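Local coordinates for lovastatin nonaketide synthase, polyketide synthase component (Aspergillus terreus, PDB 7CPX), which builds the nonaketide dihydromonacolin L from nine malonyl-CoA units as the polyketide synthase of lovastatin biosynthesis, working together with the partner protein LovC, at residues A996-M1001 and M1025-A1030; N1043-V1048 and K1063-L1068. The protein carries 2 engineered substitutions. All blocks are in the same frame, centred on the assembly; numbering follows the deposited sequence.

In the fold
Both contacts belong to the N-terminal hotdog fold of the dehydratase domain, and both are buried. Contact 1 sets the central helix 995-1012 against strand 1016-1027 and residues 1028-1030; its chemistry is almost wholly apolar, with one tyrosine hydroxyl reaching a polar spot near Lys1029. Contact 2 lies within the sheet itself, where hairpin strands 1040-1052 and 1057-1067 are joined by backbone hydrogen bonds. The two meet through Ile1064, whose CG2 is 3.6 Å from CD1 of Tyr998. Leu1044 and Ile1064 face the helix, whereas the polar face of contact 2 looks toward the second subunit and contact 1 touches no other chain.

Contact 1: A996-M1001 and M1025-A1030; sequences AGYIVM and MSIDKA
Tyr998 is the first residue of helix segment 996-1001 to reach the 1025-1030 segment, and it touches that segment at three places, CB, one side of the ring and OH. At its root, CB meets the methyl end of Met1025, with CE 3.5 Å away. Further out, CD2 and CE2 meet Ile1027 obliquely: CD2 lies 3.7 Å from CG1 of Ile1027 and CE2 3.9 Å from its CG2. CG of Tyr998 stands beside the backbone N (chi1 -58°), which carries the ring across toward Lys1029 and Ala1030. There OH comes close to the backbone of both; Tyr998 OH and Ser1077 OG share a hydrogen bond, OG is also hydrogen-bonded with Lys1029 O, and a weak hydrogen bond joins Tyr998 OH and Val1031 N. This is the hotdog fold, a curved antiparallel sheet wrapped around a central helix, here helix 995-1012; helix and strand segments run at 137° to each other. The side chain of Ala1030 is about 7 Å from that of His985, the predicted proton acceptor of the dehydratase. Next along the helix, Ile999 presents CG1 to the thioether of Met1025, 3.3 Å from SD and 3.5 Å from CE. Met1025 reaches the helix with an extended chain, CG anti to the backbone N (chi1 176°), and its methyl CE touches both Tyr998 CB and Ile999 CG1. Ile999 also packs on Leu1173 and Phe1177 of helix 1170-1184.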
ATOM      1  N   ALA A 996       6.468  -8.185 -20.379  1.00 83.39           N
ATOM      2  CA  ALA A 996       5.072  -8.472 -20.671  1.00 83.39           C
ATOM      3  C   ALA A 996       4.338  -8.919 -19.418  1.00 83.39           C
ATOM      4  O   ALA A 996       3.139  -8.664 -19.278  1.00 83.39           O
ATOM      5  CB  ALA A 996       4.975  -9.546 -21.751  1.00 83.39           C
ATOM      6  N   GLY A 997       5.037  -9.582 -18.498  1.00 82.01           N
ATOM      7  CA  GLY A 997       4.419  -9.935 -17.232  1.00 82.01           C
ATOM      8  C   GLY A 997       4.011  -8.711 -16.437  1.00 82.01           C
ATOM      9  O   GLY A 997       2.897  -8.638 -15.916  1.00 82.01           O
ATOM     10  N   TYR A 998       4.905  -7.723 -16.346  1.00 80.84           N
ATOM     11  CA  TYR A 998       4.563  -6.481 -15.657  1.00 80.84           C
ATOM     12  C   TYR A 998       3.403  -5.782 -16.350  1.00 80.84           C
ATOM     13  O   TYR A 998       2.512  -5.232 -15.693  1.00 80.84           O
ATOM     14  CB  TYR A 998       5.776  -5.550 -15.604  1.00 80.84           C
ATOM     15  CG  TYR A 998       6.997  -6.136 -14.933  1.00 80.84           C
ATOM     16  CD1 TYR A 998       6.919  -6.710 -13.674  1.00 80.84           C
ATOM     17  CD2 TYR A 998       8.230  -6.112 -15.563  1.00 80.84           C
ATOM     18  CE1 TYR A 998       8.038  -7.241 -13.063  1.00 80.84           C
ATOM     19  CE2 TYR A 998       9.348  -6.641 -14.964  1.00 80.84           C
ATOM     20  CZ  TYR A 998       9.250  -7.205 -13.715  1.00 80.84           C
ATOM     21  OH  TYR A 998      10.372  -7.732 -13.119  1.00 80.84           O
ATOM     22  N   ILE A 999       3.404  -5.783 -17.683  1.00 82.07           N
ATOM     23  CA  ILE A 999       2.336  -5.124 -18.427  1.00 82.07           C
ATOM     24  C   ILE A 999       0.999  -5.805 -18.163  1.00 82.07           C
ATOM     25  O   ILE A 999      -0.022  -5.138 -17.948  1.00 82.07           O
ATOM     26  CB  ILE A 999       2.679  -5.103 -19.925  1.00 82.07           C
ATOM     27  CG1 ILE A 999       3.781  -4.078 -20.180  1.00 82.07           C
ATOM     28  CG2 ILE A 999       1.448  -4.777 -20.745  1.00 82.07           C
ATOM     29  CD1 ILE A 999       4.511  -4.275 -21.470  1.00 82.07           C
ATOM     30  N   VAL A1000       0.979  -7.136 -18.183  1.00 83.92           N
ATOM     31  CA  VAL A1000      -0.257  -7.861 -17.915  1.00 83.92           C
ATOM     32  C   VAL A1000      -0.702  -7.634 -16.479  1.00 83.92           C
ATOM     33  O   VAL A1000      -1.900  -7.540 -16.195  1.00 83.92           O
ATOM     34  CB  VAL A1000      -0.076  -9.358 -18.223  1.00 83.92           C
ATOM     35  CG1 VAL A1000      -1.346 -10.117 -17.899  1.00 83.92           C
ATOM     36  CG2 VAL A1000       0.293  -9.552 -19.678  1.00 83.92           C
ATOM     37  N   MET A1001       0.250  -7.550 -15.548  1.00 81.79           N
ATOM     38  CA  MET A1001      -0.100  -7.239 -14.168  1.00 81.79           C
ATOM     39  C   MET A1001      -0.774  -5.880 -14.080  1.00 81.79           C
ATOM     40  O   MET A1001      -1.793  -5.719 -13.401  1.00 81.79           O
ATOM     41  CB  MET A1001       1.150  -7.268 -13.292  1.00 81.79           C
ATOM     42  CG  MET A1001       1.721  -8.650 -13.069  1.00 81.79           C
ATOM     43  SD  MET A1001       3.323  -8.625 -12.239  1.00 81.79           S
ATOM     44  CE  MET A1001       2.909  -7.844 -10.681  1.00 81.79           C
ATOM     45  N   MET A1025       5.509   3.616 -19.487  1.00 79.95           N
ATOM     46  CA  MET A1025       5.888   2.492 -18.647  1.00 79.95           C
ATOM     47  C   MET A1025       7.389   2.259 -18.719  1.00 79.95           C
ATOM     48  O   MET A1025       8.004   2.371 -19.783  1.00 79.95           O
ATOM     49  CB  MET A1025       5.146   1.229 -19.066  1.00 79.95           C
ATOM     50  CG  MET A1025       5.579  -0.001 -18.292  1.00 79.95           C
ATOM     51  SD  MET A1025       4.404  -1.356 -18.413  1.00 79.95           S
ATOM     52  CE  MET A1025       5.155  -2.549 -17.311  1.00 79.95           C
ATOM     53  N   SER A1026       7.978   1.929 -17.574  1.00 78.73           N
ATOM     54  CA  SER A1026       9.407   1.684 -17.469  1.00 78.73           C
ATOM     55  C   SER A1026       9.639   0.434 -16.640  1.00 78.73           C
ATOM     56  O   SER A1026       9.082   0.300 -15.547  1.00 78.73           O
ATOM     57  CB  SER A1026      10.125   2.878 -16.834  1.00 78.73           C
ATOM     58  OG  SER A1026      11.511   2.623 -16.695  1.00 78.73           O
ATOM     59  N   ILE A1027      10.456  -0.473 -17.161  1.00 78.63           N
ATOM     60  CA  ILE A1027      10.893  -1.659 -16.435  1.00 78.63           C
ATOM     61  C   ILE A1027      12.266  -1.343 -15.858  1.00 78.63           C
ATOM     62  O   ILE A1027      13.264  -1.306 -16.586  1.00 78.63           O
ATOM     63  CB  ILE A1027      10.932  -2.896 -17.339  1.00 78.63           C
ATOM     64  CG1 ILE A1027       9.514  -3.342 -17.708  1.00 78.63           C
ATOM     65  CG2 ILE A1027      11.669  -4.026 -16.651  1.00 78.63           C
ATOM     66  CD1 ILE A1027       8.831  -2.456 -18.718  1.00 78.63           C
ATOM     67  N   ASP A1028      12.321  -1.118 -14.547  1.00 82.72           N
ATOM     68  CA  ASP A1028      13.542  -0.645 -13.908  1.00 82.72           C
ATOM     69  C   ASP A1028      14.483  -1.779 -13.523  1.00 82.72           C
ATOM     70  O   ASP A1028      15.700  -1.656 -13.695  1.00 82.72           O
ATOM     71  CB  ASP A1028      13.193   0.178 -12.666  1.00 82.72           C
ATOM     72  CG  ASP A1028      12.347   1.392 -12.993  1.00 82.72           C
ATOM     73  OD1 ASP A1028      11.171   1.214 -13.373  1.00 82.72           O
ATOM     74  OD2 ASP A1028      12.858   2.526 -12.871  1.00 82.72           O
ATOM     75  N   LYS A1029      13.948  -2.883 -13.006  1.00 82.80           N
ATOM     76  CA  LYS A1029      14.769  -3.995 -12.536  1.00 82.80           C
ATOM     77  C   LYS A1029      14.086  -5.297 -12.920  1.00 82.80           C
ATOM     78  O   LYS A1029      13.001  -5.605 -12.418  1.00 82.80           O
ATOM     79  CB  LYS A1029      14.986  -3.923 -11.026  1.00 82.80           C
ATOM     80  CG  LYS A1029      15.855  -5.041 -10.479  1.00 82.80           C
ATOM     81  CD  LYS A1029      16.213  -4.806  -9.023  1.00 82.80           C
ATOM     82  CE  LYS A1029      17.188  -5.854  -8.515  1.00 82.80           C
ATOM     83  NZ  LYS A1029      17.665  -5.563  -7.135  1.00 82.80           N
ATOM     84  N   ALA A1030      14.721  -6.059 -13.806  1.00 82.83           N
ATOM     85  CA  ALA A1030      14.202  -7.370 -14.164  1.00 82.83           C
ATOM     86  C   ALA A1030      14.256  -8.297 -12.957  1.00 82.83           C
ATOM     87  O   ALA A1030      15.264  -8.359 -12.249  1.00 82.83           O
ATOM     88  CB  ALA A1030      15.006  -7.957 -15.321  1.00 82.83           C
TER

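Contact 2: N1043-V1048 and K1063-L1068; sequences NLTADV and KIDSCL
Asn1043 and Asp1065 form a hydrogen-bonded pair of an antiparallel beta hairpin, strands 1040-1052 and 1057-1067 of the hotdog sheet. Asn1043 N donates to Asp1065 O at 2.9 Å and nearly straight (170°), while Asp1065 N returns a more bent bond to Asn1043 O. Thr1045 and Lys1063 repeat the pattern two residues along, Thr1045 N bonding Lys1063 O and Lys1063 N bonding Thr1045 O. Between them sits the non-hydrogen-bonded pair Leu1044 and Ile1064, where the CA atoms close to 4.2 Å and Leu1044 CA makes a CA-H...O contact with Lys1063 O. Their side chains share the face that looks toward helix 995-1012. With CG of Leu1044 turned away from its backbone N (chi1 168°), CD1 leans across to the longer branch of Ile1064, 3.5 Å from its CD1 and 3.7 Å from its CG1. Outside the pair, Ala1005 backs Leu1044, and Met1001 backs Ile1064. Asn1043, Thr1045, Lys1063 and Asp1065 occupy the other face, where Thr1045 packs on Ser967 of the second subunit of the homodimer. Lys1063 bends at its last torsion (chi4 -62°), and its NZ hydrogen-bonds the backbone O of Val1048 of the second subunit.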
ATOM      1  N   ASN A1043       4.785  -6.504  -5.639  1.00 79.56           N
ATOM      2  CA  ASN A1043       3.739  -5.661  -5.078  1.00 79.56           C
ATOM      3  C   ASN A1043       3.375  -4.623  -6.127  1.00 79.56           C
ATOM      4  O   ASN A1043       4.151  -3.700  -6.389  1.00 79.56           O
ATOM      5  CB  ASN A1043       4.202  -5.003  -3.781  1.00 79.56           C
ATOM      6  CG  ASN A1043       4.809  -5.997  -2.811  1.00 79.56           C
ATOM      7  OD1 ASN A1043       5.849  -5.737  -2.208  1.00 79.56           O
ATOM      8  ND2 ASN A1043       4.165  -7.149  -2.664  1.00 79.56           N
ATOM      9  N   LEU A1044       2.212  -4.788  -6.745  1.00 77.64           N
ATOM     10  CA  LEU A1044       1.731  -3.835  -7.739  1.00 77.64           C
ATOM     11  C   LEU A1044       0.866  -2.810  -7.025  1.00 77.64           C
ATOM     12  O   LEU A1044      -0.261  -3.103  -6.621  1.00 77.64           O
ATOM     13  CB  LEU A1044       0.961  -4.542  -8.847  1.00 77.64           C
ATOM     14  CG  LEU A1044       0.170  -3.617  -9.778  1.00 77.64           C
ATOM     15  CD1 LEU A1044       0.993  -2.410 -10.179  1.00 77.64           C
ATOM     16  CD2 LEU A1044      -0.285  -4.363 -11.013  1.00 77.64           C
ATOM     17  N   THR A1045       1.403  -1.606  -6.858  1.00 77.38           N
ATOM     18  CA  THR A1045       0.673  -0.499  -6.260  1.00 77.38           C
ATOM     19  C   THR A1045       0.118   0.372  -7.378  1.00 77.38           C
ATOM     20  O   THR A1045       0.883   0.943  -8.161  1.00 77.38           O
ATOM     21  CB  THR A1045       1.581   0.317  -5.342  1.00 77.38           C
ATOM     22  OG1 THR A1045       2.166  -0.542  -4.355  1.00 77.38           O
ATOM     23  CG2 THR A1045       0.794   1.419  -4.656  1.00 77.38           C
ATOM     24  N   ALA A1046      -1.205   0.471  -7.449  1.00 78.27           N
ATOM     25  CA  ALA A1046      -1.893   1.227  -8.487  1.00 78.27           C
ATOM     26  C   ALA A1046      -2.785   2.260  -7.822  1.00 78.27           C
ATOM     27  O   ALA A1046      -3.687   1.908  -7.057  1.00 78.27           O
ATOM     28  CB  ALA A1046      -2.714   0.303  -9.385  1.00 78.27           C
ATOM     29  N   ASP A1047      -2.545   3.530  -8.123  1.00 80.65           N
ATOM     30  CA  ASP A1047      -3.250   4.640  -7.502  1.00 80.65           C
ATOM     31  C   ASP A1047      -3.901   5.463  -8.600  1.00 80.65           C
ATOM     32  O   ASP A1047      -3.203   6.044  -9.437  1.00 80.65           O
ATOM     33  CB  ASP A1047      -2.283   5.488  -6.682  1.00 80.65           C
ATOM     34  CG  ASP A1047      -1.206   4.652  -6.030  1.00 80.65           C
ATOM     35  OD1 ASP A1047      -1.489   4.005  -5.001  1.00 80.65           O
ATOM     36  OD2 ASP A1047      -0.080   4.616  -6.569  1.00 80.65           O
ATOM     37  N   VAL A1048      -5.231   5.513  -8.598  1.00 81.41           N
ATOM     38  CA  VAL A1048      -5.971   6.205  -9.648  1.00 81.41           C
ATOM     39  C   VAL A1048      -5.838   7.701  -9.383  1.00 81.41           C
ATOM     40  O   VAL A1048      -6.580   8.277  -8.587  1.00 81.41           O
ATOM     41  CB  VAL A1048      -7.435   5.765  -9.713  1.00 81.41           C
ATOM     42  CG1 VAL A1048      -8.030   5.677  -8.334  1.00 81.41           C
ATOM     43  CG2 VAL A1048      -8.235   6.729 -10.558  1.00 81.41           C
ATOM     44  N   LYS A1063       2.994   0.876 -10.124  1.00 76.82           N
ATOM     45  CA  LYS A1063       4.385   0.536  -9.842  1.00 76.82           C
ATOM     46  C   LYS A1063       4.431  -0.910  -9.374  1.00 76.82           C
ATOM     47  O   LYS A1063       3.859  -1.245  -8.333  1.00 76.82           O
ATOM     48  CB  LYS A1063       4.980   1.462  -8.781  1.00 76.82           C
ATOM     49  CG  LYS A1063       4.869   2.939  -9.103  1.00 76.82           C
ATOM     50  CD  LYS A1063       5.423   3.788  -7.973  1.00 76.82           C
ATOM     51  CE  LYS A1063       5.219   5.268  -8.236  1.00 76.82           C
ATOM     52  NZ  LYS A1063       5.928   5.717  -9.464  1.00 76.82           N
ATOM     53  N   ILE A1064       5.099  -1.764 -10.145  1.00 77.45           N
ATOM     54  CA  ILE A1064       5.352  -3.146  -9.741  1.00 77.45           C
ATOM     55  C   ILE A1064       6.696  -3.123  -9.020  1.00 77.45           C
ATOM     56  O   ILE A1064       7.758  -3.115  -9.639  1.00 77.45           O
ATOM     57  CB  ILE A1064       5.350  -4.106 -10.927  1.00 77.45           C
ATOM     58  CG1 ILE A1064       3.951  -4.238 -11.526  1.00 77.45           C
ATOM     59  CG2 ILE A1064       5.865  -5.466 -10.498  1.00 77.45           C
ATOM     60  CD1 ILE A1064       3.570  -3.099 -12.424  1.00 77.45           C
ATOM     61  N   ASP A1065       6.643  -3.078  -7.692  1.00 79.84           N
ATOM     62  CA  ASP A1065       7.844  -3.214  -6.889  1.00 79.84           C
ATOM     63  C   ASP A1065       8.202  -4.685  -6.740  1.00 79.84           C
ATOM     64  O   ASP A1065       7.329  -5.549  -6.627  1.00 79.84           O
ATOM     65  CB  ASP A1065       7.636  -2.584  -5.515  1.00 79.84           C
ATOM     66  CG  ASP A1065       7.118  -1.163  -5.599  1.00 79.84           C
ATOM     67  OD1 ASP A1065       7.468  -0.458  -6.569  1.00 79.84           O
ATOM     68  OD2 ASP A1065       6.361  -0.749  -4.695  1.00 79.84           O
ATOM     69  N   SER A1066       9.501  -4.971  -6.739  1.00 81.14           N
ATOM     70  CA  SER A1066       9.970  -6.346  -6.690  1.00 81.14           C
ATOM     71  C   SER A1066      11.052  -6.497  -5.633  1.00 81.14           C
ATOM     72  O   SER A1066      11.846  -5.584  -5.390  1.00 81.14           O
ATOM     73  CB  SER A1066      10.514  -6.807  -8.044  1.00 81.14           C
ATOM     74  OG  SER A1066      11.530  -5.936  -8.509  1.00 81.14           O
ATOM     75  N   CYS A1067      11.065  -7.671  -5.010  1.00 82.81           N
ATOM     76  CA  CYS A1067      12.106  -8.054  -4.063  1.00 82.81           C
ATOM     77  C   CYS A1067      12.490  -9.496  -4.348  1.00 82.81           C
ATOM     78  O   CYS A1067      11.685 -10.406  -4.131  1.00 82.81           O
ATOM     79  CB  CYS A1067      11.634  -7.905  -2.617  1.00 82.81           C
ATOM     80  SG  CYS A1067      12.898  -8.337  -1.415  1.00 82.81           S
ATOM     81  N   LEU A1068      13.717  -9.700  -4.832  1.00 84.43           N
ATOM     82  CA  LEU A1068      14.131 -11.034  -5.253  1.00 84.43           C
ATOM     83  C   LEU A1068      14.186 -12.009  -4.085  1.00 84.43           C
ATOM     84  O   LEU A1068      13.747 -13.157  -4.219  1.00 84.43           O
ATOM     85  CB  LEU A1068      15.492 -10.960  -5.944  1.00 84.43           C
ATOM     86  CG  LEU A1068      15.605  -9.908  -7.051  1.00 84.43           C
ATOM     87  CD1 LEU A1068      16.937 -10.027  -7.772  1.00 84.43           C
ATOM     88  CD2 LEU A1068      14.452 -10.027  -8.034  1.00 84.43           C
TER